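Local coordinates for protein Poly(A) ribonuclease POP2 (Saccharomyces cerevisiae, PDB 1UOC) that probably serves as a catalytic subunit of the CCR4-NOT complex, the major cytoplasmic mRNA deadenylase, and in vitro degrades RNA from its 3' end with a preference for poly(A), at residues 250-253 with 254-258; 230-233 with 234-238. One frame throughout, in Å; residues are numbered along the deposited sequence.

Contact 1. Residues 250-253 with 254-258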
loop_
_atom_site.group_PDB
_atom_site.type_symbol
_atom_site.label_atom_id
_atom_site.label_comp_id
_atom_site.label_asym_id
_atom_site.label_seq_id
_atom_site.Cartn_x
_atom_site.Cartn_y
_atom_site.Cartn_z
ATOM N N GLN A 250 6.149 5.956 1.513
ATOM C CA GLN A 250 4.949 6.071 0.695
ATOM C C GLN A 250 3.731 5.483 1.403
ATOM O O GLN A 250 2.652 6.067 1.366
ATOM C CB GLN A 250 5.146 5.364 -0.652
ATOM C CG GLN A 250 5.990 6.135 -1.665
ATOM C CD GLN A 250 5.273 7.363 -2.202
ATOM O OE1 GLN A 250 4.263 7.251 -2.904
ATOM N NE2 GLN A 250 5.784 8.547 -1.866
ATOM N N SER A 251 3.890 4.326 2.039
ATOM C CA SER A 251 2.752 3.725 2.728
ATOM C C SER A 251 2.393 4.665 3.865
ATOM O O SER A 251 1.224 4.898 4.149
ATOM C CB SER A 251 3.085 2.315 3.261
ATOM O OG SER A 251 4.055 2.347 4.308
ATOM N N LEU A 252 3.415 5.232 4.496
ATOM C CA LEU A 252 3.210 6.173 5.582
ATOM C C LEU A 252 2.447 7.431 5.124
ATOM O O LEU A 252 1.496 7.863 5.777
ATOM C CB LEU A 252 4.563 6.567 6.193
ATOM C CG LEU A 252 4.543 7.743 7.180
ATOM C CD1 LEU A 252 3.559 7.480 8.325
ATOM C CD2 LEU A 252 5.958 7.962 7.708
ATOM N N LEU A 253 2.860 8.007 4.000
ATOM C CA LEU A 253 2.226 9.217 3.474
ATOM C C LEU A 253 0.769 8.949 3.141
ATOM O O LEU A 253 -0.111 9.780 3.380
ATOM C CB LEU A 253 2.966 9.701 2.208
ATOM C CG LEU A 253 2.565 11.075 1.643
ATOM C CD1 LEU A 253 2.694 12.134 2.729
ATOM C CD2 LEU A 253 3.454 11.439 0.446
ATOM N N MET A 254 0.541 7.776 2.569
ATOM C CA MET A 254 -0.776 7.305 2.166
ATOM C C MET A 254 -1.723 7.281 3.358
ATOM O O MET A 254 -2.801 7.870 3.322
ATOM C CB MET A 254 -0.618 5.893 1.604
ATOM C CG MET A 254 -1.704 5.406 0.682
ATOM S SD MET A 254 -1.345 3.721 0.133
ATOM C CE MET A 254 0.206 3.997 -0.713
ATOM N N LEU A 255 -1.318 6.592 4.422
ATOM C CA LEU A 255 -2.138 6.478 5.632
ATOM C C LEU A 255 -2.399 7.832 6.324
ATOM O O LEU A 255 -3.504 8.102 6.797
ATOM C CB LEU A 255 -1.458 5.523 6.616
ATOM C CG LEU A 255 -2.233 5.163 7.875
ATOM C CD1 LEU A 255 -3.516 4.423 7.470
ATOM C CD2 LEU A 255 -1.372 4.306 8.797
ATOM N N LEU A 256 -1.365 8.665 6.399
ATOM C CA LEU A 256 -1.470 9.990 7.017
ATOM C C LEU A 256 -2.506 10.795 6.249
ATOM O O LEU A 256 -3.373 11.450 6.827
ATOM C CB LEU A 256 -0.114 10.701 6.930
ATOM C CG LEU A 256 0.751 10.994 8.157
ATOM C CD1 LEU A 256 0.381 10.096 9.319
ATOM C CD2 LEU A 256 2.221 10.836 7.747
ATOM N N SER A 257 -2.399 10.736 4.927
ATOM C CA SER A 257 -3.308 11.451 4.056
ATOM C C SER A 257 -4.731 10.925 4.182
ATOM O O SER A 257 -5.672 11.705 4.272
ATOM C CB SER A 257 -2.830 11.361 2.601
ATOM O OG SER A 257 -1.594 12.042 2.440
ATOM N N PHE A 258 -4.892 9.607 4.202
ATOM C CA PHE A 258 -6.227 9.036 4.327
ATOM C C PHE A 258 -6.917 9.500 5.604
ATOM O O PHE A 258 -8.048 9.974 5.578
ATOM C CB PHE A 258 -6.177 7.504 4.349
ATOM C CG PHE A 258 -7.515 6.876 4.511
ATOM C CD1 PHE A 258 -8.373 6.748 3.422
ATOM C CD2 PHE A 258 -7.963 6.485 5.770
ATOM C CE1 PHE A 258 -9.669 6.246 3.587
ATOM C CE2 PHE A 258 -9.252 5.985 5.948
ATOM C CZ PHE A 258 -10.110 5.865 4.849
#

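Contact 2. Residues 230-233 with 234-238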
loop_
_atom_site.group_PDB
_atom_site.type_symbol
_atom_site.label_atom_id
_atom_site.label_comp_id
_atom_site.label_asym_id
_atom_site.label_seq_id
_atom_site.Cartn_x
_atom_site.Cartn_y
_atom_site.Cartn_z
ATOM N N THR A 230 1.238 12.676 -4.042
ATOM C CA THR A 230 1.994 13.884 -3.717
ATOM C C THR A 230 1.157 15.168 -3.708
ATOM O O THR A 230 1.235 15.942 -2.749
ATOM C CB THR A 230 3.200 14.053 -4.672
ATOM O OG1 THR A 230 4.118 12.968 -4.473
ATOM C CG2 THR A 230 3.926 15.351 -4.390
ATOM N N THR A 231 0.357 15.399 -4.748
ATOM C CA THR A 231 -0.464 16.606 -4.787
ATOM C C THR A 231 -1.538 16.545 -3.713
ATOM O O THR A 231 -1.960 17.567 -3.173
ATOM C CB THR A 231 -1.092 16.847 -6.208
ATOM O OG1 THR A 231 -2.414 17.382 -6.080
ATOM C CG2 THR A 231 -1.132 15.581 -7.013
ATOM N N LEU A 232 -1.965 15.339 -3.375
ATOM C CA LEU A 232 -2.970 15.183 -2.332
ATOM C C LEU A 232 -2.320 15.545 -0.996
ATOM O O LEU A 232 -2.901 16.271 -0.187
ATOM C CB LEU A 232 -3.485 13.739 -2.302
ATOM C CG LEU A 232 -4.669 13.348 -1.404
ATOM C CD1 LEU A 232 -4.160 12.550 -0.237
ATOM C CD2 LEU A 232 -5.436 14.569 -0.936
ATOM N N ALA A 233 -1.102 15.051 -0.775
ATOM C CA ALA A 233 -0.382 15.345 0.462
ATOM C C ALA A 233 -0.097 16.848 0.587
ATOM O O ALA A 233 -0.148 17.404 1.683
ATOM C CB ALA A 233 0.915 14.552 0.519
ATOM N N ASP A 234 0.198 17.509 -0.529
ATOM C CA ASP A 234 0.450 18.946 -0.480
ATOM C C ASP A 234 -0.795 19.708 -0.048
ATOM O O ASP A 234 -0.730 20.540 0.858
ATOM C CB ASP A 234 0.917 19.476 -1.835
ATOM C CG ASP A 234 2.303 18.998 -2.194
ATOM O OD1 ASP A 234 3.145 18.883 -1.276
ATOM O OD2 ASP A 234 2.556 18.759 -3.396
ATOM N N GLU A 235 -1.930 19.420 -0.683
ATOM C CA GLU A 235 -3.175 20.104 -0.336
ATOM C C GLU A 235 -3.530 19.935 1.137
ATOM O O GLU A 235 -4.226 20.767 1.712
ATOM C CB GLU A 235 -4.342 19.584 -1.176
ATOM C CG GLU A 235 -4.197 19.777 -2.669
ATOM C CD GLU A 235 -5.505 19.522 -3.398
ATOM O OE1 GLU A 235 -5.493 19.492 -4.648
ATOM O OE2 GLU A 235 -6.550 19.360 -2.721
ATOM N N LEU A 236 -3.084 18.847 1.747
ATOM C CA LEU A 236 -3.380 18.633 3.154
ATOM C C LEU A 236 -2.310 19.327 3.984
ATOM O O LEU A 236 -2.372 19.362 5.214
ATOM C CB LEU A 236 -3.422 17.138 3.469
ATOM C CG LEU A 236 -4.655 16.408 2.939
ATOM C CD1 LEU A 236 -4.410 14.906 2.916
ATOM C CD2 LEU A 236 -5.849 16.763 3.808
ATOM N N GLY A 237 -1.321 19.877 3.286
ATOM C CA GLY A 237 -0.246 20.588 3.949
ATOM C C GLY A 237 0.808 19.751 4.647
ATOM O O GLY A 237 1.283 20.135 5.717
ATOM N N LEU A 238 1.178 18.619 4.058
ATOM C CA LEU A 238 2.206 17.756 4.636
ATOM C C LEU A 238 3.552 18.111 4.013
ATOM O O LEU A 238 3.702 18.094 2.791
ATOM C CB LEU A 238 1.887 16.286 4.362
ATOM C CG LEU A 238 0.891 15.603 5.295
ATOM C CD1 LEU A 238 0.205 14.483 4.534
ATOM C CD2 LEU A 238 1.607 15.088 6.548
#

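Contact 1. Residues 250-253 with 254-258
S257 returns to L253 one turn back along helix 247-264 and grips its carbonyl oxygen twice: S257 N lies 2.9 Å from L253 O, and S257 OG reaches L253 O, also at 2.9 Å, from the opposite face of the carbonyl plane. The hydroxyl can fold back because OG sits beside its own backbone N, chi1 -66°. With the hydroxyl gone, as in an alanine, L253 O would probably keep just the backbone bond from S257 N, and a small gap would open beside L238. On the next flank L252 and L256 cross obliquely, CD1 of L252 meeting CD2 of L256 at 3.7 Å. M254 bends at its thioether, carrying CE to 3.8 Å from Q250 O, while the side chain packs on S44 of strand 40-48. This buried packing gives way at Q250, which is partly exposed: its side chain touches nothing in 254-258, and NE2 is instead held by the carbonyl of F244. The backbone here is regular alpha helix, with M254 N bonded to Q250 O at 3.0 Å. It belongs to the helix that backs the central sheet of this DEDD-type RNase domain and brings Q250 to the predicted divalent-metal site.

Contact 2. Residues 230-233 with 234-238
A233 O and L238 N form the bond that closes the end of helix 229-235, 3.0 Å long and nearly straight, with an N-H...O angle of 167°. A233 O also takes a weak bond from L236 N. Before this point the helix is regular: D234 N binds T230 O at 2.9 Å and E235 N binds T231 O, while the bond from L236 N to L232 O is more bent, at 139°. The chain then turns through G237, whose positive phi of 76° favours glycine and whose N bonds back to D234 O.

Apolar contacts follow two flanks. CD1 of L232 meets CD1 of L236 at 3.9 Å, with CD2 of L232 close beside, and the same L236 methyl leans over L232 O. Beyond the turn, L238 points back at the helix and its CD1 comes to 4.1 Å from CB of A233; this pair faces helix 247-264, where A233 touches L253 and L238 touches S257.

The polar side chains keep to the more open flank. T230 and D234 lie side by side, the methyl CG2 of T230 at 3.8 Å from OD2 of D234. CG of D234 stands beside its own backbone N, which turns the carboxylate back along the helix toward T230. OD2 of D234 thus also stands 3.2 Å from T230 O, an acceptor facing an acceptor, while OD1 of D234 is tied by a salt bridge to R240, which would probably offset the unfavourable approach. Alongside, E235 runs extended beyond CG, and OE1 stops 4.0 Å from OG1 of T231.

Accompanied by the apolar L238-A233 pair, the two bonds L238 N to A233 O and G237 N to D234 O and the glycine's positive phi make a Schellman motif, the C-terminal cap of this short helix.

How the contacts relate
Contact 1 is core and contact 2 only partly buried, with their centres about 11 Å apart on helices that follow one another in the chain. The two meet directly: CB of S257 packs 3.4 Å from CD1 of L232, and CD1 of L253 lies 3.7 Å from CB of A233. Deep in the fold, 250-258 is a run of regular helix, mostly apolar, whose serines bond to backbone carbonyls. Farther out, 230-238 mixes a leucine-alanine face toward helix 247-264 with threonines and carboxylates on its outer side, and there the helix ends. Only contact 1 contains a predicted metal-site residue, Q250, although T230 of contact 2 lies about 5 Å from it between side chains.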